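Local coordinates for cytoplasmic protein (Cryptococcus neoformans var. grubii serotype A, PDB 7LPO), which is a family 5 glycoside hydrolase, a sterylglucosidase that probably hydrolyses the beta-glucosidic bond joining glucose to a sterol, at residues K75-D80 with Y573-V578; W94-L99 with L590-V595; I211-F214 with T220-P223; K359-A362 with C366-A369. One frame throughout, in Å; residues are numbered along the deposited sequence.

Interaction 1 of 4, residues K75-D80 with Y573-V578; sequences KPLNLD and YVPDNV
Pro575 presents its ring to Pro76 and Leu77, with CG as the leading atom. This carbon lies 3.6 Å from Pro76 O, so one proline ring meets the backbone carbonyl of the other residue, and the two rings do not stack. The Pro76 ring turns instead to Leu43, Ser44 and Tyr123, and a cis peptide bond joins it to Lys75. From the next residue comes a looser apolar touch, Leu77 CD2 to Pro575 CG at 4.4 Å. Pro575 reaches out because it is the second residue of a type I turn, Val574 to Asn577, closed by Asn577 N to Val574 O at 3.1 Å. Asp576, next in the turn, faces the same loop and holds its carboxylate alongside the end of Lys75. The charges do not join, however: Lys75 NZ stays 4.8 Å from Asp576 OD2 and is hydrogen-bonded to His49 O and Ser46 O. Where the loop before helix 83-93 meets the one after strand 567-570, the chemistry is thus mainly proline packing against a peptide carbonyl. Opposite charges at its border probably add a modest attraction, without the directional grip of a salt bridge.

Interaction 2 of 4, residues W94-L99 with L590-V595; sequences WGYNLL and LSLWSV
Leu592 sends CD1 into the corner between two aromatic side chains, Tyr96 and Trp94. The methyl lies 4.2 Å from Tyr96 OH and 4.4 Å from Tyr96 CE2, while Trp94 CZ3 is a little farther from it, at 4.5 Å. Tyr96 OH itself is hydrogen-bonded to Phe665 O. Tyr96 and Leu592 approach from opposite directions, both leaving the backbone opposite the carbonyl carbon (chi1 -63° and -55°), which helps bring hydroxyl and methyl together. Val41 and Ile570, from strands 35-43 and 567-570, pack on both side chains, so this is the closely filled end. Gly95, between the two aromatic residues, ends helix 83-93 in a Schellman motif, and its positive phi (92°) turns the chain toward strand 98-104. Helix followed by parallel strand is the repeating pattern of the TIM barrel to which family 5 glycosidases belong. Toward Trp593 the contact thins to one approach: Trp94 CH2 stands 4.2 Å from Trp593 CD1, which lies at the edge of the Trp94 ring, near its plane. Both indole N-H groups are engaged outside the pair, Trp94 NE1 with Ile655 O and Trp593 NE1 with Asp657 O. Ser591 OG donates to Trp593 O at 2.7 Å, in the carbonyl plane and on a lone pair, and is also hydrogen-bonded to Val574 N. Two residues beyond Trp593, at Val595, the segment reaches solvent.

Interaction 3 of 4, residues I211-F214 with T220-P223; sequences IWTF and TYAP
Phe214 and Ala222 make the closest touch, with Phe214 CE1 3.6 Å from Ala222 CB and Phe214 CD1 3.9 Å from the same methyl. The CB of Phe214 points away from 220-223; the CD1-CE1 side of the ring comes back to meet the alanine. Beside this pair, Thr213 CG2 reaches Tyr221 CB at 4.1 Å and CD2 at 4.2 Å, the two side chains crossing at about a right angle. Thr213 keeps its methyl anti to the backbone N (chi1 -58° for OG1), which leaves the methyl for packing and the hydroxyl for Gln209 O and Leu276 N. A second layer fixes the rings. Thr220 CG2 sits over the centre of the Tyr221 ring, 3.6 Å above its plane, Phe387 meets the same ring, and Tyr221 OH is hydrogen-bonded to Thr389 O. Ile232 and Leu236 of helix 232-254 back Phe214. Only 7.0 Å separates Phe214 CA from Ala222 CA, much less than eight residues of straight alpha helix would span, so the chain bends round on itself before leaving helical geometry at Ala222. This curled helix end belongs to the long excursion between barrel strands 137-143 and 263-267. In TIM-barrel enzymes, loops that follow a strand in this way typically rise at the catalytic end of the barrel.

Interaction 4 of 4, residues K359-A362 with C366-A369; sequences KEWA and CIWA
Cys366 occupies the N-cap position of a short, weakly bonded helix of about residues 367-369, and the loop 359-362 packs against the start of this helix. The CB of Cys366 points away from that loop, and its side chain touches Trp339 and Trp374, which leaves the cross-contact to the next residue. Ile367 carries it with a single methyl: CD1 lies 3.6 Å from Trp361 CD1 and 3.7 Å from Trp361 NE1, both atoms of the pyrrole part of the indole. Its CG1 is anti to the backbone N (chi1 -164°), and this helps to carry CD1 to the loop while the other branch, CG2, lies between the two backbone branches. Trp361 is the centre of an inverse gamma turn, and its CG, also anti to the backbone N (chi1 -165°), brings CD1 and NE1 near the isoleucine. Ile367 CD1 also comes within 4.1 Å of Ala362 O, the carbonyl just past the turn. Arg357 makes a cation-pi contact with Trp361, and Cys225 touches both Trp361 and Ile367. Trp368 turns away from the loop: Ile367 CG2 stands 3.7 Å above one face of its ring, toward the rim, Phe387 meets it edge-to-face, and NE1 is hydrogen-bonded to Thr210 OG1. Ala369 completes the cap, its backbone N donating almost straight to Cys366 SG at 3.5 Å and 169°.

Overall arrangement
Interactions 1 and 2 join the same parts, the chain around helix 83-93 and the connection after strand 567-570, and they touch: probable hydrogen bonds link Val574 N to Ser591 OG and Asn577 O to Ser594 OG, and Tyr573 packs on Trp593. Interaction 2 joins Leu592 to aromatic rings with all four touching residues buried, and interaction 3 is likewise fully buried. Interactions 1 and 4 include partly exposed residues, Pro575 and Asp576 in one, Ala362 in the other; interaction 1 alone sets opposite charges near each other. Interactions 3 and 4 are local and lie farther from the chain's centre, Trp368 packing on Thr213 and Phe214 in one apolar cluster. The centres of interactions 2 and 4 are about 47 Å apart.

Interaction 1 of 4, residues K75-D80 with Y573-V578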
loop_
_atom_site.group_PDB
_atom_site.type_symbol
_atom_site.label_atom_id
_atom_site.label_comp_id
_atom_site.label_asym_id
_atom_site.label_seq_id
_atom_site.Cartn_x
_atom_site.Cartn_y
_atom_site.Cartn_z
ATOM N N LYS A 75 7.027 -15.144 -8.298
ATOM C CA LYS A 75 7.077 -13.873 -7.594
ATOM C C LYS A 75 5.902 -13.820 -6.629
ATOM O O LYS A 75 4.762 -14.051 -7.049
ATOM C CB LYS A 75 7.012 -12.685 -8.559
ATOM C CG LYS A 75 8.210 -12.578 -9.486
ATOM C CD LYS A 75 7.831 -11.804 -10.737
ATOM C CE LYS A 75 8.821 -10.686 -10.996
ATOM N NZ LYS A 75 8.145 -9.532 -11.642
ATOM N N PRO A 76 6.109 -13.454 -5.362
ATOM C CA PRO A 76 7.317 -12.786 -4.854
ATOM C C PRO A 76 8.501 -13.687 -4.531
ATOM O O PRO A 76 9.628 -13.202 -4.512
ATOM C CB PRO A 76 6.819 -12.109 -3.562
ATOM C CG PRO A 76 5.739 -13.050 -3.060
ATOM C CD PRO A 76 5.078 -13.626 -4.319
ATOM N N LEU A 77 8.260 -14.965 -4.278
ATOM C CA LEU A 77 9.303 -15.874 -3.825
ATOM C C LEU A 77 9.453 -17.037 -4.796
ATOM O O LEU A 77 8.460 -17.651 -5.204
ATOM C CB LEU A 77 8.979 -16.393 -2.431
ATOM C CG LEU A 77 9.051 -15.385 -1.289
ATOM C CD1 LEU A 77 8.604 -16.084 -0.013
ATOM C CD2 LEU A 77 10.441 -14.787 -1.126
ATOM N N ASN A 78 10.695 -17.331 -5.167
ATOM C CA ASN A 78 10.988 -18.470 -6.024
ATOM C C ASN A 78 10.991 -19.744 -5.182
ATOM O O ASN A 78 11.742 -19.856 -4.207
ATOM C CB ASN A 78 12.326 -18.279 -6.722
ATOM C CG ASN A 78 12.554 -19.300 -7.812
ATOM O OD1 ASN A 78 12.454 -20.504 -7.583
ATOM N ND2 ASN A 78 12.843 -18.826 -9.007
ATOM N N LEU A 79 10.135 -20.691 -5.542
ATOM C CA LEU A 79 9.993 -21.929 -4.788
ATOM C C LEU A 79 10.764 -23.084 -5.413
ATOM O O LEU A 79 10.708 -24.200 -4.894
ATOM C CB LEU A 79 8.507 -22.294 -4.657
ATOM C CG LEU A 79 7.637 -21.237 -3.959
ATOM C CD1 LEU A 79 6.151 -21.611 -4.028
ATOM C CD2 LEU A 79 8.034 -21.020 -2.515
ATOM N N ASP A 80 11.494 -22.841 -6.500
ATOM C CA ASP A 80 12.251 -23.892 -7.167
ATOM C C ASP A 80 13.730 -23.908 -6.804
ATOM O O ASP A 80 14.376 -24.948 -6.975
ATOM C CB ASP A 80 12.132 -23.754 -8.693
ATOM C CG ASP A 80 10.700 -23.896 -9.190
ATOM O OD1 ASP A 80 9.910 -24.624 -8.551
ATOM O OD2 ASP A 80 10.363 -23.275 -10.220
ATOM N N TYR A 573 9.672 -5.212 0.665
ATOM C CA TYR A 573 10.780 -6.158 0.563
ATOM C C TYR A 573 10.762 -6.738 -0.846
ATOM O O TYR A 573 9.790 -7.387 -1.240
ATOM C CB TYR A 573 10.641 -7.253 1.621
ATOM C CG TYR A 573 11.821 -8.177 1.753
ATOM C CD1 TYR A 573 12.885 -7.865 2.594
ATOM C CD2 TYR A 573 11.864 -9.381 1.049
ATOM C CE1 TYR A 573 13.972 -8.725 2.720
ATOM C CE2 TYR A 573 12.929 -10.246 1.172
ATOM C CZ TYR A 573 13.984 -9.920 2.012
ATOM O OH TYR A 573 15.056 -10.788 2.122
ATOM N N VAL A 574 11.820 -6.491 -1.606
ATOM C CA VAL A 574 11.842 -6.857 -3.017
ATOM C C VAL A 574 13.072 -7.707 -3.303
ATOM O O VAL A 574 14.174 -7.156 -3.469
ATOM C CB VAL A 574 11.835 -5.609 -3.913
ATOM C CG1 VAL A 574 11.765 -5.994 -5.377
ATOM C CG2 VAL A 574 10.679 -4.679 -3.537
ATOM N N PRO A 575 12.925 -9.030 -3.411
ATOM C CA PRO A 575 14.104 -9.884 -3.654
ATOM C C PRO A 575 14.956 -9.505 -4.859
ATOM O O PRO A 575 16.170 -9.751 -4.829
ATOM C CB PRO A 575 13.489 -11.279 -3.831
ATOM C CG PRO A 575 12.235 -11.233 -2.948
ATOM C CD PRO A 575 11.710 -9.818 -3.105
ATOM N N ASP A 576 14.390 -8.911 -5.910
ATOM C CA ASP A 576 15.156 -8.627 -7.119
ATOM C C ASP A 576 15.458 -7.139 -7.291
ATOM O O ASP A 576 15.795 -6.702 -8.395
ATOM C CB ASP A 576 14.433 -9.175 -8.354
ATOM C CG ASP A 576 13.103 -8.485 -8.617
ATOM O OD1 ASP A 576 12.713 -7.587 -7.835
ATOM O OD2 ASP A 576 12.437 -8.845 -9.611
ATOM N N ASN A 577 15.377 -6.359 -6.217
ATOM C CA ASN A 577 15.781 -4.959 -6.274
ATOM C C ASN A 577 17.245 -4.838 -6.692
ATOM O O ASN A 577 18.098 -5.626 -6.279
ATOM C CB ASN A 577 15.551 -4.305 -4.910
ATOM C CG ASN A 577 16.208 -2.925 -4.785
ATOM O OD1 ASN A 577 17.426 -2.810 -4.667
ATOM N ND2 ASN A 577 15.395 -1.881 -4.814
ATOM N N VAL A 578 17.535 -3.851 -7.537
ATOM C CA VAL A 578 18.900 -3.551 -7.953
ATOM C C VAL A 578 19.105 -2.044 -7.894
ATOM O O VAL A 578 18.156 -1.260 -7.965
ATOM C CB VAL A 578 19.220 -4.063 -9.376
ATOM C CG1 VAL A 578 19.451 -5.571 -9.366
ATOM C CG2 VAL A 578 18.099 -3.698 -10.321
#

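Interaction 2 of 4, residues W94-L99 with L590-V595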
loop_
_atom_site.group_PDB
_atom_site.type_symbol
_atom_site.label_atom_id
_atom_site.label_comp_id
_atom_site.label_asym_id
_atom_site.label_seq_id
_atom_site.Cartn_x
_atom_site.Cartn_y
_atom_site.Cartn_z
ATOM N N TRP A 94 14.507 -10.631 11.733
ATOM C CA TRP A 94 14.364 -9.206 11.987
ATOM C C TRP A 94 13.208 -8.902 12.923
ATOM O O TRP A 94 12.934 -7.723 13.184
ATOM C CB TRP A 94 14.162 -8.445 10.676
ATOM C CG TRP A 94 15.407 -8.241 9.857
ATOM C CD1 TRP A 94 16.702 -8.256 10.301
ATOM C CD2 TRP A 94 15.467 -7.972 8.453
ATOM N NE1 TRP A 94 17.565 -8.013 9.250
ATOM C CE2 TRP A 94 16.829 -7.845 8.107
ATOM C CE3 TRP A 94 14.502 -7.819 7.452
ATOM C CZ2 TRP A 94 17.244 -7.584 6.807
ATOM C CZ3 TRP A 94 14.924 -7.567 6.147
ATOM C CH2 TRP A 94 16.278 -7.446 5.844
ATOM N N GLY A 95 12.535 -9.931 13.439
ATOM C CA GLY A 95 11.462 -9.757 14.394
ATOM C C GLY A 95 10.078 -9.643 13.796
ATOM O O GLY A 95 9.107 -9.503 14.546
ATOM N N TYR A 96 9.946 -9.713 12.477
ATOM C CA TYR A 96 8.648 -9.528 11.844
ATOM C C TYR A 96 7.770 -10.761 12.014
ATOM O O TYR A 96 8.253 -11.895 11.992
ATOM C CB TYR A 96 8.833 -9.206 10.367
ATOM C CG TYR A 96 9.567 -7.899 10.146
ATOM C CD1 TYR A 96 9.399 -6.831 11.020
ATOM C CD2 TYR A 96 10.416 -7.729 9.065
ATOM C CE1 TYR A 96 10.061 -5.642 10.830
ATOM C CE2 TYR A 96 11.081 -6.534 8.868
ATOM C CZ TYR A 96 10.904 -5.500 9.754
ATOM O OH TYR A 96 11.572 -4.314 9.567
ATOM N N ASN A 97 6.473 -10.524 12.226
ATOM C CA ASN A 97 5.486 -11.594 12.318
ATOM C C ASN A 97 4.306 -11.364 11.382
ATOM O O ASN A 97 3.273 -12.034 11.524
ATOM C CB ASN A 97 4.984 -11.738 13.758
ATOM C CG ASN A 97 4.465 -10.422 14.330
ATOM O OD1 ASN A 97 4.358 -9.422 13.618
ATOM N ND2 ASN A 97 4.138 -10.421 15.620
ATOM N N LEU A 98 4.428 -10.442 10.431
ATOM C CA LEU A 98 3.312 -10.035 9.592
ATOM C C LEU A 98 3.789 -9.835 8.164
ATOM O O LEU A 98 4.896 -9.344 7.925
ATOM C CB LEU A 98 2.679 -8.737 10.110
ATOM C CG LEU A 98 1.594 -8.073 9.261
ATOM C CD1 LEU A 98 0.285 -8.806 9.420
ATOM C CD2 LEU A 98 1.446 -6.610 9.663
ATOM N N LEU A 99 2.942 -10.225 7.221
ATOM C CA LEU A 99 3.186 -10.018 5.802
ATOM C C LEU A 99 1.892 -9.522 5.186
ATOM O O LEU A 99 0.842 -10.125 5.411
ATOM C CB LEU A 99 3.636 -11.304 5.102
ATOM C CG LEU A 99 4.923 -11.956 5.594
ATOM C CD1 LEU A 99 5.037 -13.345 4.995
ATOM C CD2 LEU A 99 6.128 -11.118 5.249
ATOM N N LEU A 590 12.298 1.255 -2.704
ATOM C CA LEU A 590 11.913 1.259 -1.301
ATOM C C LEU A 590 12.190 -0.069 -0.622
ATOM O O LEU A 590 11.767 -0.261 0.520
ATOM C CB LEU A 590 10.430 1.616 -1.156
ATOM C CG LEU A 590 10.101 3.109 -1.235
ATOM C CD1 LEU A 590 9.836 3.521 -2.668
ATOM C CD2 LEU A 590 8.887 3.456 -0.359
ATOM N N SER A 591 12.888 -0.986 -1.290
ATOM C CA SER A 591 13.190 -2.277 -0.690
ATOM C C SER A 591 14.187 -2.140 0.455
ATOM O O SER A 591 15.188 -1.422 0.356
ATOM C CB SER A 591 13.749 -3.239 -1.734
ATOM O OG SER A 591 14.003 -4.510 -1.154
ATOM N N LEU A 592 13.911 -2.862 1.543
ATOM C CA LEU A 592 14.828 -2.938 2.670
ATOM C C LEU A 592 16.127 -3.656 2.328
ATOM O O LEU A 592 17.109 -3.517 3.065
ATOM C CB LEU A 592 14.162 -3.672 3.833
ATOM C CG LEU A 592 12.826 -3.137 4.327
ATOM C CD1 LEU A 592 12.356 -3.962 5.505
ATOM C CD2 LEU A 592 12.958 -1.676 4.700
ATOM N N TRP A 593 16.145 -4.429 1.244
ATOM C CA TRP A 593 17.193 -5.400 0.971
ATOM C C TRP A 593 17.459 -5.420 -0.528
ATOM O O TRP A 593 16.550 -5.221 -1.335
ATOM C CB TRP A 593 16.768 -6.789 1.509
ATOM C CG TRP A 593 17.837 -7.821 1.481
ATOM C CD1 TRP A 593 18.710 -8.122 2.481
ATOM C CD2 TRP A 593 18.150 -8.701 0.394
ATOM N NE1 TRP A 593 19.568 -9.123 2.076
ATOM C CE2 TRP A 593 19.238 -9.500 0.801
ATOM C CE3 TRP A 593 17.619 -8.889 -0.885
ATOM C CZ2 TRP A 593 19.809 -10.465 -0.028
ATOM C CZ3 TRP A 593 18.190 -9.845 -1.705
ATOM C CH2 TRP A 593 19.277 -10.616 -1.276
ATOM N N SER A 594 18.720 -5.636 -0.890
ATOM C CA SER A 594 19.120 -5.682 -2.288
ATOM C C SER A 594 20.378 -6.521 -2.418
ATOM O O SER A 594 21.310 -6.370 -1.623
ATOM C CB SER A 594 19.385 -4.282 -2.850
ATOM O OG SER A 594 19.906 -4.361 -4.171
ATOM N N VAL A 595 20.406 -7.397 -3.430
ATOM C CA VAL A 595 21.614 -8.172 -3.696
ATOM C C VAL A 595 22.790 -7.251 -3.989
ATOM O O VAL A 595 23.938 -7.592 -3.693
ATOM C CB VAL A 595 21.396 -9.156 -4.862
ATOM C CG1 VAL A 595 20.335 -10.178 -4.512
ATOM C CG2 VAL A 595 21.031 -8.393 -6.128
#

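Interaction 3 of 4, residues I211-F214 with T220-P223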
loop_
_atom_site.group_PDB
_atom_site.type_symbol
_atom_site.label_atom_id
_atom_site.label_comp_id
_atom_site.label_asym_id
_atom_site.label_seq_id
_atom_site.Cartn_x
_atom_site.Cartn_y
_atom_site.Cartn_z
ATOM N N ILE A 211 -11.556 5.716 -16.267
ATOM C CA ILE A 211 -11.744 4.329 -15.866
ATOM C C ILE A 211 -12.258 4.250 -14.440
ATOM O O ILE A 211 -13.150 3.451 -14.137
ATOM C CB ILE A 211 -10.433 3.542 -16.044
ATOM C CG1 ILE A 211 -10.132 3.361 -17.529
ATOM C CG2 ILE A 211 -10.533 2.177 -15.369
ATOM C CD1 ILE A 211 -8.696 2.936 -17.825
ATOM N N TRP A 212 -11.701 5.068 -13.540
ATOM C CA TRP A 212 -12.146 5.046 -12.153
ATOM C C TRP A 212 -13.566 5.578 -12.007
ATOM O O TRP A 212 -14.306 5.113 -11.137
ATOM C CB TRP A 212 -11.179 5.848 -11.287
ATOM C CG TRP A 212 -9.905 5.143 -11.001
ATOM C CD1 TRP A 212 -8.665 5.504 -11.419
ATOM C CD2 TRP A 212 -9.740 3.938 -10.236
ATOM N NE1 TRP A 212 -7.731 4.605 -10.955
ATOM C CE2 TRP A 212 -8.366 3.633 -10.229
ATOM C CE3 TRP A 212 -10.623 3.091 -9.555
ATOM C CZ2 TRP A 212 -7.846 2.524 -9.563
ATOM C CZ3 TRP A 212 -10.107 1.992 -8.892
ATOM C CH2 TRP A 212 -8.729 1.716 -8.903
ATOM N N THR A 213 -13.966 6.546 -12.835
ATOM C CA THR A 213 -15.352 7.009 -12.809
ATOM C C THR A 213 -16.298 5.895 -13.252
ATOM O O THR A 213 -17.377 5.714 -12.670
ATOM C CB THR A 213 -15.503 8.244 -13.702
ATOM O OG1 THR A 213 -14.625 9.286 -13.265
ATOM C CG2 THR A 213 -16.919 8.785 -13.674
ATOM N N PHE A 214 -15.900 5.137 -14.282
ATOM C CA PHE A 214 -16.630 3.934 -14.672
ATOM C C PHE A 214 -16.734 2.963 -13.500
ATOM O O PHE A 214 -17.830 2.544 -13.112
ATOM C CB PHE A 214 -15.925 3.255 -15.863
ATOM C CG PHE A 214 -16.116 3.939 -17.199
ATOM C CD1 PHE A 214 -17.019 4.971 -17.372
ATOM C CD2 PHE A 214 -15.389 3.513 -18.306
ATOM C CE1 PHE A 214 -17.201 5.562 -18.628
ATOM C CE2 PHE A 214 -15.559 4.111 -19.560
ATOM C CZ PHE A 214 -16.462 5.133 -19.719
ATOM N N THR A 220 -24.051 6.333 -12.585
ATOM C CA THR A 220 -24.466 7.706 -12.326
ATOM C C THR A 220 -24.012 8.662 -13.420
ATOM O O THR A 220 -24.791 9.517 -13.855
ATOM C CB THR A 220 -23.905 8.163 -10.974
ATOM O OG1 THR A 220 -24.430 7.328 -9.937
ATOM C CG2 THR A 220 -24.240 9.633 -10.680
ATOM N N TYR A 221 -22.770 8.520 -13.889
ATOM C CA TYR A 221 -22.168 9.494 -14.785
ATOM C C TYR A 221 -21.981 9.003 -16.208
ATOM O O TYR A 221 -21.795 9.836 -17.099
ATOM C CB TYR A 221 -20.810 9.946 -14.230
ATOM C CG TYR A 221 -20.940 10.591 -12.872
ATOM C CD1 TYR A 221 -21.604 11.798 -12.720
ATOM C CD2 TYR A 221 -20.433 9.976 -11.735
ATOM C CE1 TYR A 221 -21.753 12.378 -11.468
ATOM C CE2 TYR A 221 -20.573 10.540 -10.499
ATOM C CZ TYR A 221 -21.232 11.742 -10.363
ATOM O OH TYR A 221 -21.380 12.310 -9.109
ATOM N N ALA A 222 -22.028 7.692 -16.451
ATOM C CA ALA A 222 -21.947 7.136 -17.804
ATOM C C ALA A 222 -23.056 6.109 -18.010
ATOM O O ALA A 222 -22.792 4.938 -18.294
ATOM C CB ALA A 222 -20.575 6.512 -18.057
ATOM N N PRO A 223 -24.320 6.520 -17.859
ATOM C CA PRO A 223 -25.431 5.548 -17.957
ATOM C C PRO A 223 -25.544 4.851 -19.307
ATOM O O PRO A 223 -26.118 3.752 -19.389
ATOM C CB PRO A 223 -26.674 6.405 -17.673
ATOM C CG PRO A 223 -26.223 7.850 -17.911
ATOM C CD PRO A 223 -24.782 7.875 -17.511
#

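Interaction 4 of 4, residues K359-A362 with C366-A369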
loop_
_atom_site.group_PDB
_atom_site.type_symbol
_atom_site.label_atom_id
_atom_site.label_comp_id
_atom_site.label_asym_id
_atom_site.label_seq_id
_atom_site.Cartn_x
_atom_site.Cartn_y
_atom_site.Cartn_z
ATOM N N LYS A 359 -25.559 -0.353 -27.866
ATOM C CA LYS A 359 -25.565 0.519 -29.033
ATOM C C LYS A 359 -25.482 1.998 -28.680
ATOM O O LYS A 359 -25.114 2.802 -29.536
ATOM C CB LYS A 359 -26.817 0.276 -29.883
ATOM C CG LYS A 359 -26.790 -1.001 -30.743
ATOM C CD LYS A 359 -25.565 -1.114 -31.674
ATOM C CE LYS A 359 -25.145 0.229 -32.283
ATOM N NZ LYS A 359 -24.146 0.061 -33.395
ATOM N N GLU A 360 -25.806 2.397 -27.460
ATOM C CA GLU A 360 -25.643 3.799 -27.097
ATOM C C GLU A 360 -24.239 4.122 -26.586
ATOM O O GLU A 360 -23.949 5.289 -26.300
ATOM C CB GLU A 360 -26.701 4.203 -26.065
ATOM C CG GLU A 360 -28.127 4.302 -26.640
ATOM C CD GLU A 360 -28.181 4.912 -28.050
ATOM O OE1 GLU A 360 -28.237 4.138 -29.041
ATOM O OE2 GLU A 360 -28.159 6.160 -28.166
ATOM N N TRP A 361 -23.355 3.134 -26.493
ATOM C CA TRP A 361 -21.962 3.365 -26.109
ATOM C C TRP A 361 -21.199 3.767 -27.358
ATOM O O TRP A 361 -20.645 2.925 -28.063
ATOM C CB TRP A 361 -21.343 2.121 -25.485
ATOM C CG TRP A 361 -20.055 2.389 -24.762
ATOM C CD1 TRP A 361 -19.151 3.392 -25.018
ATOM C CD2 TRP A 361 -19.529 1.651 -23.655
ATOM N NE1 TRP A 361 -18.094 3.315 -24.139
ATOM C CE2 TRP A 361 -18.302 2.260 -23.290
ATOM C CE3 TRP A 361 -19.974 0.535 -22.936
ATOM C CZ2 TRP A 361 -17.523 1.792 -22.249
ATOM C CZ3 TRP A 361 -19.205 0.074 -21.898
ATOM C CH2 TRP A 361 -17.987 0.703 -21.557
ATOM N N ALA A 362 -21.169 5.067 -27.638
ATOM C CA ALA A 362 -20.464 5.549 -28.816
ATOM C C ALA A 362 -18.978 5.239 -28.694
ATOM O O ALA A 362 -18.373 5.420 -27.633
ATOM C CB ALA A 362 -20.680 7.050 -28.985
ATOM N N CYS A 366 -15.246 10.926 -27.698
ATOM C CA CYS A 366 -15.191 11.097 -26.252
ATOM C C CYS A 366 -16.499 10.669 -25.606
ATOM O O CYS A 366 -17.578 11.152 -25.975
ATOM C CB CYS A 366 -14.894 12.553 -25.893
ATOM S SG CYS A 366 -14.804 12.864 -24.121
ATOM N N ILE A 367 -16.398 9.772 -24.619
ATOM C CA ILE A 367 -17.587 9.284 -23.935
ATOM C C ILE A 367 -18.203 10.359 -23.048
ATOM O O ILE A 367 -19.413 10.321 -22.785
ATOM C CB ILE A 367 -17.239 8.009 -23.141
ATOM C CG1 ILE A 367 -18.510 7.258 -22.735
ATOM C CG2 ILE A 367 -16.394 8.328 -21.911
ATOM C CD1 ILE A 367 -19.354 6.788 -23.934
ATOM N N TRP A 368 -17.415 11.347 -22.609
ATOM C CA TRP A 368 -17.959 12.408 -21.763
ATOM C C TRP A 368 -18.688 13.454 -22.590
ATOM O O TRP A 368 -19.745 13.947 -22.180
ATOM C CB TRP A 368 -16.838 13.029 -20.937
ATOM C CG TRP A 368 -16.160 11.977 -20.127
ATOM C CD1 TRP A 368 -14.846 11.622 -20.171
ATOM C CD2 TRP A 368 -16.780 11.106 -19.170
ATOM N NE1 TRP A 368 -14.608 10.582 -19.302
ATOM C CE2 TRP A 368 -15.778 10.259 -18.667
ATOM C CE3 TRP A 368 -18.085 10.968 -18.690
ATOM C CZ2 TRP A 368 -16.037 9.297 -17.699
ATOM C CZ3 TRP A 368 -18.342 10.014 -17.738
ATOM C CH2 TRP A 368 -17.326 9.189 -17.250
ATOM N N ALA A 369 -18.157 13.773 -23.772
ATOM C CA ALA A 369 -18.923 14.557 -24.733
ATOM C C ALA A 369 -20.223 13.849 -25.084
ATOM O O ALA A 369 -21.274 14.486 -25.223
ATOM C CB ALA A 369 -18.093 14.798 -25.996
#